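Local coordinates for Galactose/lactose metabolism regulatory protein GAL80 (Saccharomyces cerevisiae, PDB 3BTV) that represses the yeast galactose and lactose metabolic genes by binding the activator GAL4 and blocking its transcriptional activation when no inducing sugar is present, at residues B[23-28]-B[33-38]; B[48-53]-B[90-95]; B[121-126]-B[373-378]; B[133-138]-B[407-412]. The protein carries 1 engineered substitution. All blocks are in the same frame, centred on the assembly; numbering follows the deposited sequence.

Contact 1 of 4, residues B[23-28]-B[33-38]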
loop_
_atom_site.group_PDB
_atom_site.type_symbol
_atom_site.label_atom_id
_atom_site.label_comp_id
_atom_site.label_asym_id
_atom_site.label_seq_id
_atom_site.Cartn_x
_atom_site.Cartn_y
_atom_site.Cartn_z
ATOM N N VAL B 23 -10.183 15.611 -40.304
ATOM C CA VAL B 23 -9.418 14.587 -39.594
ATOM C C VAL B 23 -8.913 13.441 -40.471
ATOM O O VAL B 23 -9.692 12.791 -41.165
ATOM C CB VAL B 23 -10.255 13.985 -38.441
ATOM C CG1 VAL B 23 -9.444 12.958 -37.663
ATOM C CG2 VAL B 23 -10.751 15.086 -37.523
ATOM N N GLY B 24 -7.604 13.194 -40.412
ATOM C CA GLY B 24 -6.977 12.055 -41.066
ATOM C C GLY B 24 -6.677 10.953 -40.058
ATOM O O GLY B 24 -6.071 11.195 -39.015
ATOM N N PHE B 25 -7.089 9.732 -40.379
ATOM C CA PHE B 25 -7.044 8.653 -39.403
ATOM C C PHE B 25 -6.160 7.466 -39.801
ATOM O O PHE B 25 -6.316 6.881 -40.880
ATOM C CB PHE B 25 -8.458 8.167 -39.126
ATOM C CG PHE B 25 -8.718 7.900 -37.688
ATOM C CD1 PHE B 25 -8.310 6.714 -37.111
ATOM C CD2 PHE B 25 -9.353 8.844 -36.905
ATOM C CE1 PHE B 25 -8.539 6.466 -35.779
ATOM C CE2 PHE B 25 -9.582 8.608 -35.572
ATOM C CZ PHE B 25 -9.179 7.416 -35.006
ATOM N N VAL B 26 -5.234 7.118 -38.916
ATOM C CA VAL B 26 -4.458 5.893 -39.053
ATOM C C VAL B 26 -4.875 4.904 -37.969
ATOM O O VAL B 26 -4.649 5.144 -36.780
ATOM C CB VAL B 26 -2.953 6.153 -38.896
ATOM C CG1 VAL B 26 -2.176 4.865 -39.121
ATOM C CG2 VAL B 26 -2.487 7.226 -39.864
ATOM N N GLY B 27 -5.485 3.794 -38.372
ATOM C CA GLY B 27 -5.822 2.747 -37.424
ATOM C C GLY B 27 -7.313 2.588 -37.225
ATOM O O GLY B 27 -7.760 1.905 -36.300
ATOM N N LEU B 28 -8.087 3.228 -38.095
ATOM C CA LEU B 28 -9.538 3.097 -38.051
ATOM C C LEU B 28 -10.005 1.978 -38.973
ATOM O O LEU B 28 -9.723 1.990 -40.166
ATOM C CB LEU B 28 -10.215 4.403 -38.454
ATOM C CG LEU B 28 -11.728 4.272 -38.595
ATOM C CD1 LEU B 28 -12.330 3.696 -37.309
ATOM C CD2 LEU B 28 -12.348 5.619 -38.953
ATOM N N GLY B 33 -10.691 -3.623 -34.453
ATOM C CA GLY B 33 -9.961 -2.615 -33.704
ATOM C C GLY B 33 -10.821 -1.838 -32.727
ATOM O O GLY B 33 -12.030 -2.050 -32.633
ATOM N N TRP B 34 -10.196 -0.920 -32.000
ATOM C CA TRP B 34 -10.904 -0.165 -30.977
ATOM C C TRP B 34 -11.131 1.297 -31.351
ATOM O O TRP B 34 -11.890 1.996 -30.687
ATOM C CB TRP B 34 -10.176 -0.261 -29.638
ATOM C CG TRP B 34 -8.938 0.554 -29.572
ATOM C CD1 TRP B 34 -8.764 1.728 -28.897
ATOM C CD2 TRP B 34 -7.688 0.264 -30.204
ATOM N NE1 TRP B 34 -7.481 2.183 -29.069
ATOM C CE2 TRP B 34 -6.799 1.303 -29.870
ATOM C CE3 TRP B 34 -7.232 -0.777 -31.023
ATOM C CZ2 TRP B 34 -5.480 1.333 -30.323
ATOM C CZ3 TRP B 34 -5.922 -0.744 -31.472
ATOM C CH2 TRP B 34 -5.063 0.302 -31.122
ATOM N N ALA B 35 -10.480 1.768 -32.412
ATOM C CA ALA B 35 -10.738 3.122 -32.869
ATOM C C ALA B 35 -12.195 3.208 -33.302
ATOM O O ALA B 35 -12.865 4.213 -33.067
ATOM C CB ALA B 35 -9.821 3.487 -34.011
ATOM N N ILE B 36 -12.680 2.138 -33.928
ATOM C CA ILE B 36 -14.068 2.070 -34.367
ATOM C C ILE B 36 -15.029 2.108 -33.174
ATOM O O ILE B 36 -16.162 2.574 -33.290
ATOM C CB ILE B 36 -14.332 0.806 -35.210
ATOM C CG1 ILE B 36 -15.733 0.855 -35.818
ATOM C CG2 ILE B 36 -14.148 -0.452 -34.373
ATOM C CD1 ILE B 36 -15.928 1.998 -36.797
ATOM N N LYS B 37 -14.556 1.639 -32.024
ATOM C CA LYS B 37 -15.401 1.537 -30.837
ATOM C C LYS B 37 -15.327 2.748 -29.902
ATOM O O LYS B 37 -16.185 2.909 -29.032
ATOM C CB LYS B 37 -15.074 0.257 -30.063
ATOM C CG LYS B 37 -15.337 -1.024 -30.847
ATOM C CD LYS B 37 -14.888 -2.253 -30.063
ATOM C CE LYS B 37 -14.973 -3.521 -30.906
ATOM N NZ LYS B 37 -14.459 -4.717 -30.173
ATOM N N THR B 38 -14.318 3.596 -30.075
ATOM C CA THR B 38 -14.133 4.732 -29.177
ATOM C C THR B 38 -14.067 6.050 -29.926
ATOM O O THR B 38 -14.931 6.902 -29.767
ATOM C CB THR B 38 -12.860 4.581 -28.326
ATOM O OG1 THR B 38 -11.740 4.308 -29.182
ATOM C CG2 THR B 38 -13.026 3.449 -27.323
HETATM O O HOH W 1 -10.686 0.804 -35.749
#
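Phe25, Gly27 and Leu28 meet Ala35 and Ile36 in a buried apolar contact, where the end of the first Rossmann strand, 21-26, and the turn after it pack against the loop that leads into helix 39-45. The methyl of Ala35 is the centre: Ala35 CB lies 3.7 Å from Phe25 CE1, approaching the ring obliquely. The same Ala35 CB is 3.5 Å from Gly27 O. Leu28 supplies the other half. With CG swung anti to the backbone N (chi1 173°), its CD1 branch reaches the loop backbone, 3.7 Å from Ile36 N, and also meets the tip of Ile36, where the two CD1 atoms of Leu28 and Ile36 stand 4.0 Å apart. Polar linkage between the segments is indirect: a water lies 3.2 Å from Gly27 O, to which it may donate, and accepts a weak bond from Ile36 N. Gly27 has a positive phi of 112°, which turns the chain from the strand into the loop. Within the loop, Thr38 OG1 donates to Trp34 O at 2.8 Å, from above the carbonyl plane. In a Rossmann fold the turn after the first strand is the usual dinucleotide-binding loop, consistent with the nucleotide binding attributed to this protein. Phe25 also packs on Val94 of strand 92-95 and on Tyr372 of helix 363-380, Leu28 leans on Ile52 and Leu55 of strand 50-56, and Trp34 NE1 bonds Glu125.

Contact 2 of 4, residues B[48-53]-B[90-95]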
loop_
_atom_site.group_PDB
_atom_site.type_symbol
_atom_site.label_atom_id
_atom_site.label_comp_id
_atom_site.label_asym_id
_atom_site.label_seq_id
_atom_site.Cartn_x
_atom_site.Cartn_y
_atom_site.Cartn_z
ATOM N N SER B 48 -20.495 18.016 -36.658
ATOM C CA SER B 48 -20.307 19.416 -37.006
ATOM C C SER B 48 -18.846 19.816 -36.867
ATOM O O SER B 48 -18.227 20.301 -37.820
ATOM C CB SER B 48 -21.172 20.303 -36.113
ATOM O OG SER B 48 -22.510 19.841 -36.091
ATOM N N GLN B 49 -18.299 19.592 -35.675
ATOM C CA GLN B 49 -16.945 20.026 -35.349
ATOM C C GLN B 49 -15.849 19.190 -36.006
ATOM O O GLN B 49 -14.715 19.649 -36.130
ATOM C CB GLN B 49 -16.732 20.032 -33.834
ATOM C CG GLN B 49 -17.635 20.977 -33.068
ATOM C CD GLN B 49 -18.826 20.273 -32.456
ATOM O OE1 GLN B 49 -19.107 20.428 -31.269
ATOM N NE2 GLN B 49 -19.529 19.484 -33.263
ATOM N N PHE B 50 -16.183 17.969 -36.416
ATOM C CA PHE B 50 -15.188 17.070 -36.993
ATOM C C PHE B 50 -15.683 16.355 -38.241
ATOM O O PHE B 50 -16.841 15.947 -38.320
ATOM C CB PHE B 50 -14.756 16.022 -35.967
ATOM C CG PHE B 50 -14.038 16.588 -34.771
ATOM C CD1 PHE B 50 -14.711 16.795 -33.576
ATOM C CD2 PHE B 50 -12.688 16.892 -34.837
ATOM C CE1 PHE B 50 -14.057 17.307 -32.467
ATOM C CE2 PHE B 50 -12.024 17.400 -33.735
ATOM C CZ PHE B 50 -12.709 17.607 -32.547
ATOM N N GLN B 51 -14.788 16.191 -39.208
ATOM C CA GLN B 51 -15.075 15.406 -40.396
ATOM C C GLN B 51 -13.857 14.591 -40.822
ATOM O O GLN B 51 -12.747 15.115 -40.908
ATOM C CB GLN B 51 -15.533 16.310 -41.543
ATOM C CG GLN B 51 -17.030 16.574 -41.567
ATOM C CD GLN B 51 -17.841 15.294 -41.647
ATOM O OE1 GLN B 51 -18.174 14.692 -40.627
ATOM N NE2 GLN B 51 -18.166 14.875 -42.865
ATOM N N ILE B 52 -14.075 13.307 -41.088
ATOM C CA ILE B 52 -13.007 12.428 -41.550
ATOM C C ILE B 52 -12.794 12.567 -43.054
ATOM O O ILE B 52 -13.564 12.035 -43.854
ATOM C CB ILE B 52 -13.305 10.959 -41.191
ATOM C CG1 ILE B 52 -13.231 10.762 -39.672
ATOM C CG2 ILE B 52 -12.336 10.026 -41.887
ATOM C CD1 ILE B 52 -13.582 9.354 -39.215
ATOM N N THR B 53 -11.740 13.283 -43.432
ATOM C CA THR B 53 -11.472 13.566 -44.835
ATOM C C THR B 53 -10.374 12.673 -45.406
ATOM O O THR B 53 -10.166 12.631 -46.617
ATOM C CB THR B 53 -11.064 15.036 -45.040
ATOM O OG1 THR B 53 -9.793 15.271 -44.420
ATOM C CG2 THR B 53 -12.107 15.969 -44.440
ATOM N N ILE B 90 -6.169 17.622 -44.664
ATOM C CA ILE B 90 -6.126 17.155 -43.279
ATOM C C ILE B 90 -5.717 18.239 -42.286
ATOM O O ILE B 90 -4.696 18.905 -42.460
ATOM C CB ILE B 90 -5.143 15.981 -43.112
ATOM C CG1 ILE B 90 -5.466 14.856 -44.095
ATOM C CG2 ILE B 90 -5.175 15.468 -41.678
ATOM C CD1 ILE B 90 -4.410 13.765 -44.135
ATOM N N ASP B 91 -6.506 18.392 -41.228
ATOM C CA ASP B 91 -6.218 19.373 -40.183
ATOM C C ASP B 91 -5.718 18.707 -38.903
ATOM O O ASP B 91 -4.828 19.222 -38.221
ATOM C CB ASP B 91 -7.466 20.192 -39.868
ATOM C CG ASP B 91 -8.067 20.826 -41.100
ATOM O OD1 ASP B 91 -7.301 21.191 -42.017
ATOM O OD2 ASP B 91 -9.309 20.961 -41.145
ATOM N N MET B 92 -6.310 17.567 -38.572
ATOM C CA MET B 92 -5.898 16.813 -37.400
ATOM C C MET B 92 -5.598 15.363 -37.749
ATOM O O MET B 92 -6.438 14.669 -38.323
ATOM C CB MET B 92 -6.971 16.864 -36.315
ATOM C CG MET B 92 -6.689 15.911 -35.152
ATOM S SD MET B 92 -7.899 15.975 -33.805
ATOM C CE MET B 92 -7.516 17.569 -33.100
ATOM N N ILE B 93 -4.401 14.907 -37.401
ATOM C CA ILE B 93 -4.041 13.511 -37.617
ATOM C C ILE B 93 -4.202 12.729 -36.320
ATOM O O ILE B 93 -3.744 13.163 -35.262
ATOM C CB ILE B 93 -2.606 13.363 -38.164
ATOM C CG1 ILE B 93 -2.543 13.863 -39.612
ATOM C CG2 ILE B 93 -2.150 11.920 -38.089
ATOM C CD1 ILE B 93 -1.138 13.955 -40.176
ATOM N N VAL B 94 -4.881 11.589 -36.408
ATOM C CA VAL B 94 -5.056 10.711 -35.260
ATOM C C VAL B 94 -4.343 9.392 -35.515
ATOM O O VAL B 94 -4.566 8.750 -36.536
ATOM C CB VAL B 94 -6.542 10.419 -34.991
ATOM C CG1 VAL B 94 -6.692 9.611 -33.712
ATOM C CG2 VAL B 94 -7.321 11.712 -34.890
ATOM N N ILE B 95 -3.468 9.001 -34.598
ATOM C CA ILE B 95 -2.800 7.708 -34.694
ATOM C C ILE B 95 -3.385 6.759 -33.650
ATOM O O ILE B 95 -3.191 6.947 -32.446
ATOM C CB ILE B 95 -1.284 7.825 -34.481
ATOM C CG1 ILE B 95 -0.600 8.310 -35.756
ATOM C CG2 ILE B 95 -0.695 6.483 -34.108
ATOM C CD1 ILE B 95 -0.751 9.777 -36.004
#
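Ile90 lies beside Thr53 where segment 90-95 starts, just ahead of strand 92-95, and this is where the two backbones come nearest, with the CA atoms of Thr53 and Ile90 6.6 Å apart. The touch is light: Thr53 OG1 lies 4.3 Å from Ile90 CA and 4.4 Å from Ile90 CG1. The Thr53 hydroxyl is hydrogen-bonded to the carbonyl of Thr89, the residue before the segment, which fixes it beside Ile90. Past Asp91, Met92 makes the second contact. Its side chain is extended through chi1 and chi2 (171° and 178°), which carries the sulfur out from the strand, and Met92 SD comes within 4.4 Å of Phe50 CE2, meeting the ring obliquely. Phe50 reaches it from strand 50-56, although the CA atoms of Phe50 and Met92 are still 9.3 Å apart. Further along the strand, Val94 packs on Val23 and Phe25.

Strands 50-56 and 92-95 are not neighbours in the parallel Rossmann sheet, since 21-26 lies between and bonds to both. The meeting of Phe50 and Met92 therefore rests on side chains that reach past the middle strand. Tyr372 of helix 363-380 meets the Phe50 ring edge-to-face, and Ile375 packs on Met92. The chemistry is loose dispersion between an aromatic ring and a thioether at one end and a tethered hydroxyl beside an isoleucine at the other.

Contact 3 of 4, residues B[121-126]-B[373-378]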
loop_
_atom_site.group_PDB
_atom_site.type_symbol
_atom_site.label_atom_id
_atom_site.label_comp_id
_atom_site.label_asym_id
_atom_site.label_seq_id
_atom_site.Cartn_x
_atom_site.Cartn_y
_atom_site.Cartn_z
ATOM N N TYR B 121 -3.057 19.730 -35.749
ATOM C CA TYR B 121 -3.159 18.837 -34.608
ATOM C C TYR B 121 -2.620 17.442 -34.848
ATOM O O TYR B 121 -2.837 16.852 -35.907
ATOM C CB TYR B 121 -4.615 18.728 -34.161
ATOM C CG TYR B 121 -5.244 20.048 -33.791
ATOM C CD1 TYR B 121 -6.143 20.676 -34.646
ATOM C CD2 TYR B 121 -4.936 20.672 -32.590
ATOM C CE1 TYR B 121 -6.723 21.887 -34.310
ATOM C CE2 TYR B 121 -5.507 21.883 -32.246
ATOM C CZ TYR B 121 -6.398 22.486 -33.108
ATOM O OH TYR B 121 -6.965 23.692 -32.763
ATOM N N LEU B 122 -1.931 16.917 -33.841
ATOM C CA LEU B 122 -1.524 15.519 -33.839
ATOM C C LEU B 122 -2.029 14.835 -32.578
ATOM O O LEU B 122 -1.695 15.235 -31.458
ATOM C CB LEU B 122 -0.008 15.375 -33.944
ATOM C CG LEU B 122 0.475 13.926 -33.826
ATOM C CD1 LEU B 122 -0.064 13.088 -34.993
ATOM C CD2 LEU B 122 2.000 13.865 -33.769
ATOM N N PHE B 123 -2.836 13.801 -32.766
ATOM C CA PHE B 123 -3.493 13.111 -31.665
ATOM C C PHE B 123 -2.941 11.690 -31.595
ATOM O O PHE B 123 -3.085 10.920 -32.547
ATOM C CB PHE B 123 -4.996 13.080 -31.944
ATOM C CG PHE B 123 -5.836 12.601 -30.790
ATOM C CD1 PHE B 123 -7.219 12.721 -30.840
ATOM C CD2 PHE B 123 -5.262 12.036 -29.671
ATOM C CE1 PHE B 123 -8.009 12.286 -29.789
ATOM C CE2 PHE B 123 -6.049 11.602 -28.612
ATOM C CZ PHE B 123 -7.420 11.722 -28.673
ATOM N N VAL B 124 -2.301 11.348 -30.476
ATOM C CA VAL B 124 -1.727 10.011 -30.296
ATOM C C VAL B 124 -2.270 9.358 -29.043
ATOM O O VAL B 124 -2.509 10.030 -28.044
ATOM C CB VAL B 124 -0.173 10.048 -30.234
ATOM C CG1 VAL B 124 0.405 8.638 -30.134
ATOM C CG2 VAL B 124 0.396 10.760 -31.470
ATOM N N GLU B 125 -2.460 8.046 -29.086
ATOM C CA GLU B 125 -2.904 7.324 -27.900
ATOM C C GLU B 125 -1.765 7.022 -26.946
ATOM O O GLU B 125 -0.608 6.953 -27.352
ATOM C CB GLU B 125 -3.611 6.036 -28.299
ATOM C CG GLU B 125 -4.970 6.299 -28.899
ATOM C CD GLU B 125 -5.774 5.039 -29.056
ATOM O OE1 GLU B 125 -5.214 4.056 -29.593
ATOM O OE2 GLU B 125 -6.956 5.031 -28.640
ATOM N N TRP B 126 -2.099 6.884 -25.668
ATOM C CA TRP B 126 -1.145 6.422 -24.665
ATOM C C TRP B 126 -1.061 4.905 -24.796
ATOM O O TRP B 126 -2.087 4.257 -24.960
ATOM C CB TRP B 126 -1.604 6.818 -23.257
ATOM C CG TRP B 126 -0.679 6.311 -22.191
ATOM C CD1 TRP B 126 -0.865 5.220 -21.407
ATOM C CD2 TRP B 126 0.594 6.856 -21.828
ATOM N NE1 TRP B 126 0.209 5.046 -20.579
ATOM C CE2 TRP B 126 1.124 6.038 -20.819
ATOM C CE3 TRP B 126 1.344 7.950 -22.270
ATOM C CZ2 TRP B 126 2.365 6.286 -20.222
ATOM C CZ3 TRP B 126 2.569 8.200 -21.677
ATOM C CH2 TRP B 126 3.072 7.367 -20.672
ATOM N N GLN B 373 -14.565 16.640 -27.340
ATOM C CA GLN B 373 -15.335 17.843 -27.059
ATOM C C GLN B 373 -14.420 18.967 -26.574
ATOM O O GLN B 373 -14.515 20.103 -27.040
ATOM C CB GLN B 373 -16.432 17.554 -26.030
ATOM C CG GLN B 373 -17.383 18.711 -25.781
ATOM C CD GLN B 373 -18.379 18.907 -26.913
ATOM O OE1 GLN B 373 -18.314 19.892 -27.652
ATOM N NE2 GLN B 373 -19.302 17.960 -27.060
ATOM N N SER B 374 -13.521 18.644 -25.650
ATOM C CA SER B 374 -12.631 19.649 -25.083
ATOM C C SER B 374 -11.690 20.205 -26.155
ATOM O O SER B 374 -11.215 21.339 -26.058
ATOM C CB SER B 374 -11.853 19.087 -23.883
ATOM O OG SER B 374 -10.677 18.405 -24.287
ATOM N N ILE B 375 -11.442 19.410 -27.190
ATOM C CA ILE B 375 -10.582 19.842 -28.282
ATOM C C ILE B 375 -11.250 20.931 -29.128
ATOM O O ILE B 375 -10.705 22.023 -29.288
ATOM C CB ILE B 375 -10.171 18.665 -29.179
ATOM C CG1 ILE B 375 -9.247 17.716 -28.416
ATOM C CG2 ILE B 375 -9.471 19.176 -30.440
ATOM C CD1 ILE B 375 -8.761 16.530 -29.234
ATOM N N SER B 376 -12.434 20.638 -29.657
ATOM C CA SER B 376 -13.147 21.601 -30.486
ATOM C C SER B 376 -13.476 22.877 -29.714
ATOM O O SER B 376 -13.410 23.970 -30.264
ATOM C CB SER B 376 -14.423 20.989 -31.067
ATOM O OG SER B 376 -15.450 20.932 -30.103
ATOM N N ASP B 377 -13.822 22.735 -28.441
ATOM C CA ASP B 377 -14.123 23.890 -27.607
ATOM C C ASP B 377 -12.919 24.808 -27.495
ATOM O O ASP B 377 -13.056 26.029 -27.457
ATOM C CB ASP B 377 -14.576 23.446 -26.224
ATOM C CG ASP B 377 -15.974 22.877 -26.234
ATOM O OD1 ASP B 377 -16.514 22.654 -27.339
ATOM O OD2 ASP B 377 -16.534 22.658 -25.142
ATOM N N PHE B 378 -11.739 24.211 -27.420
ATOM C CA PHE B 378 -10.507 24.971 -27.504
ATOM C C PHE B 378 -10.414 25.552 -28.901
ATOM O O PHE B 378 -10.122 26.732 -29.087
ATOM C CB PHE B 378 -9.308 24.060 -27.243
ATOM C CG PHE B 378 -7.987 24.622 -27.717
ATOM C CD1 PHE B 378 -7.396 25.701 -27.069
ATOM C CD2 PHE B 378 -7.323 24.051 -28.794
ATOM C CE1 PHE B 378 -6.175 26.212 -27.499
ATOM C CE2 PHE B 378 -6.099 24.558 -29.228
ATOM C CZ PHE B 378 -5.528 25.640 -28.578
#
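Strand 121-125 and segment 373-378 of helix 363-380 keep their backbones well apart, the nearest CA atoms, those of Tyr121 and Ile375, being 9.8 Å from each other, and long side chains make the contact. Tyr121 and Phe378 make the closer of the two contacts. Tyr121 OH lies 3.7 Å from Phe378 CE2, and Tyr121 CE2 lies 4.1 Å from the same carbon, which sits at the edge of the tyrosine ring, near its plane. Phe378 is placed there by a first torsion that sets CG anti to the backbone N (chi1 162°), sending the ring out from the helix toward the strand. Two residues along the strand, Phe123 meets Ile375: CE1 of Phe123 lies 4.3 Å from Ile375 CD1, the end of an extended isoleucine chain that approaches the ring obliquely. Strand 121-125 belongs to the parallel Rossmann sheet, so helix 363-380, from far later in the chain, covers one face of it. Met92 of the adjoining strand touches both Tyr121 and Ile375, while Phe392 meets the Phe378 ring edge-to-face. The phenol oxygen of Tyr121 thus edges onto the Phe378 ring while its hydrogen bond goes to His379 ND1, just beyond the helical segment. Being tied to the same helix that its ring packs against should limit swinging of this buried tyrosine.

Contact 4 of 4, residues B[133-138]-B[407-412]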
loop_
_atom_site.group_PDB
_atom_site.type_symbol
_atom_site.label_atom_id
_atom_site.label_comp_id
_atom_site.label_asym_id
_atom_site.label_seq_id
_atom_site.Cartn_x
_atom_site.Cartn_y
_atom_site.Cartn_z
ATOM N N ASP B 133 13.334 6.969 -24.536
ATOM C CA ASP B 133 14.128 7.387 -25.694
ATOM C C ASP B 133 13.260 7.668 -26.916
ATOM O O ASP B 133 13.333 8.751 -27.501
ATOM C CB ASP B 133 15.183 6.336 -26.038
ATOM C CG ASP B 133 16.387 6.400 -25.120
ATOM O OD1 ASP B 133 16.572 7.441 -24.452
ATOM O OD2 ASP B 133 17.149 5.414 -25.068
ATOM N N GLN B 134 12.439 6.693 -27.301
ATOM C CA GLN B 134 11.489 6.877 -28.396
ATOM C C GLN B 134 10.559 8.054 -28.134
ATOM O O GLN B 134 10.285 8.846 -29.038
ATOM C CB GLN B 134 10.630 5.622 -28.585
ATOM C CG GLN B 134 11.235 4.546 -29.469
ATOM C CD GLN B 134 10.216 3.491 -29.900
ATOM O OE1 GLN B 134 9.061 3.490 -29.453
ATOM N NE2 GLN B 134 10.641 2.593 -30.779
ATOM N N ALA B 135 10.045 8.148 -26.904
ATOM C CA ALA B 135 9.074 9.194 -26.575
ATOM C C ALA B 135 9.687 10.582 -26.781
ATOM O O ALA B 135 9.069 11.476 -27.368
ATOM C CB ALA B 135 8.557 9.030 -25.133
ATOM N N GLU B 136 10.915 10.747 -26.307
ATOM C CA GLU B 136 11.642 11.998 -26.499
ATOM C C GLU B 136 11.881 12.337 -27.963
ATOM O O GLU B 136 11.744 13.494 -28.365
ATOM C CB GLU B 136 12.945 11.998 -25.698
ATOM C CG GLU B 136 12.704 12.440 -24.265
ATOM C CD GLU B 136 13.820 12.062 -23.317
ATOM O OE1 GLU B 136 14.809 11.444 -23.771
ATOM O OE2 GLU B 136 13.700 12.385 -22.114
ATOM N N SER B 137 12.195 11.334 -28.776
ATOM C CA SER B 137 12.380 11.573 -30.210
ATOM C C SER B 137 11.098 12.056 -30.846
ATOM O O SER B 137 11.108 12.979 -31.660
ATOM C CB SER B 137 12.839 10.309 -30.935
ATOM O OG SER B 137 14.179 9.996 -30.606
ATOM N N ILE B 138 9.996 11.409 -30.482
ATOM C CA ILE B 138 8.699 11.765 -31.031
ATOM C C ILE B 138 8.314 13.169 -30.582
ATOM O O ILE B 138 7.834 13.973 -31.388
ATOM C CB ILE B 138 7.603 10.767 -30.594
ATOM C CG1 ILE B 138 7.882 9.385 -31.197
ATOM C CG2 ILE B 138 6.229 11.271 -31.027
ATOM C CD1 ILE B 138 6.996 8.281 -30.665
ATOM N N ASP B 407 2.643 16.224 -21.649
ATOM C CA ASP B 407 2.077 15.494 -20.521
ATOM C C ASP B 407 2.431 14.014 -20.653
ATOM O O ASP B 407 2.771 13.359 -19.677
ATOM C CB ASP B 407 0.565 15.699 -20.454
ATOM C CG ASP B 407 0.185 17.144 -20.159
ATOM O OD1 ASP B 407 0.505 17.634 -19.056
ATOM O OD2 ASP B 407 -0.431 17.796 -21.033
ATOM N N ALA B 408 2.359 13.491 -21.871
ATOM C CA ALA B 408 2.772 12.111 -22.131
ATOM C C ALA B 408 4.240 11.904 -21.770
ATOM O O ALA B 408 4.598 10.927 -21.119
ATOM C CB ALA B 408 2.542 11.745 -23.604
ATOM N N LEU B 409 5.087 12.833 -22.199
ATOM C CA LEU B 409 6.530 12.714 -21.989
ATOM C C LEU B 409 6.860 12.650 -20.495
ATOM O O LEU B 409 7.601 11.779 -20.043
ATOM C CB LEU B 409 7.247 13.886 -22.663
ATOM C CG LEU B 409 8.773 13.861 -22.666
ATOM C CD1 LEU B 409 9.273 12.590 -23.325
ATOM C CD2 LEU B 409 9.300 15.099 -23.381
ATOM N N ILE B 410 6.274 13.558 -19.727
ATOM C CA ILE B 410 6.472 13.583 -18.287
ATOM C C ILE B 410 6.042 12.249 -17.649
ATOM O O ILE B 410 6.722 11.712 -16.773
ATOM C CB ILE B 410 5.713 14.769 -17.668
ATOM C CG1 ILE B 410 6.370 16.088 -18.090
ATOM C CG2 ILE B 410 5.615 14.626 -16.140
ATOM C CD1 ILE B 410 5.463 17.301 -17.938
ATOM N N LEU B 411 4.929 11.702 -18.112
ATOM C CA LEU B 411 4.466 10.409 -17.625
ATOM C C LEU B 411 5.482 9.315 -17.978
ATOM O O LEU B 411 5.812 8.454 -17.150
ATOM C CB LEU B 411 3.096 10.082 -18.226
ATOM C CG LEU B 411 2.390 8.832 -17.692
ATOM C CD1 LEU B 411 2.391 8.812 -16.177
ATOM C CD2 LEU B 411 0.953 8.767 -18.234
ATOM N N HIS B 412 5.989 9.356 -19.210
ATOM C CA HIS B 412 7.028 8.411 -19.601
ATOM C C HIS B 412 8.253 8.498 -18.687
ATOM O O HIS B 412 8.847 7.478 -18.353
ATOM C CB HIS B 412 7.451 8.608 -21.054
ATOM C CG HIS B 412 6.712 7.735 -22.016
ATOM N ND1 HIS B 412 6.837 6.363 -22.021
ATOM C CD2 HIS B 412 5.838 8.038 -23.005
ATOM C CE1 HIS B 412 6.065 5.857 -22.966
ATOM N NE2 HIS B 412 5.446 6.852 -23.576
#
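Ala135 forms a CH-pi contact with His412: its CB lies over one face of the imidazole, 4.0 Å from the ring centroid and 28° off the normal. The approach is off-centre, and the methyl carbon Ala135 CB is nearest His412 CD2, at 3.6 Å. A second partner holds the same ring, since Trp126 meets it with the two planes at about 40°, and NE2 makes a weak hydrogen bond to the backbone N of Ala129.

The remaining contacts across the pair are apolar and centre on Leu409. Its CG stands anti to the backbone N (chi1 -174°), which sends CD1 across to the other helix, 4.1 Å from Ala135 CB and 3.6 Å from Glu136 CG. The leucine and glutamate chains cross at about a right angle, touching at Glu136 CG.

The pair joins the Rossmann part of the chain, through helix 132-143, to helix 405-424, which is near the C terminus. The segments run nearly antiparallel, at 161°, with axes 9.8 Å apart at closest approach. A small alanine sits at the nearest point, where the CA atoms of Ala135 and Leu409 are 6.3 Å apart.

The charged end of Glu136 lies at the margin, where OE2 makes a long, weak ion pair with Arg413, the residue after His412. Leu132 and Tyr139, on the same helix as Ala135, extend the apolar surface around Leu409.

In the fold
From the N terminus, contact 1 closes a short loop straight after strand 21-26, and contact 2 then closes a longer one, joining strands 50-56 and 92-95 on either side of 21-26. Both finish before contact 3 opens. Contacts 3 and 4 start on consecutive elements, strand 121-125 and helix 132-143, and end on consecutive helices, 363-380 and 405-424, so they cross rather than nest, each spanning about 250 residues or more. Contacts 1, 2 and 3 share the parallel Rossmann sheet. Contact 4 joins the next helix, 132-143, to helix 405-424, and touches contact 3 through Trp126; together these two tie the late helices to the Rossmann part.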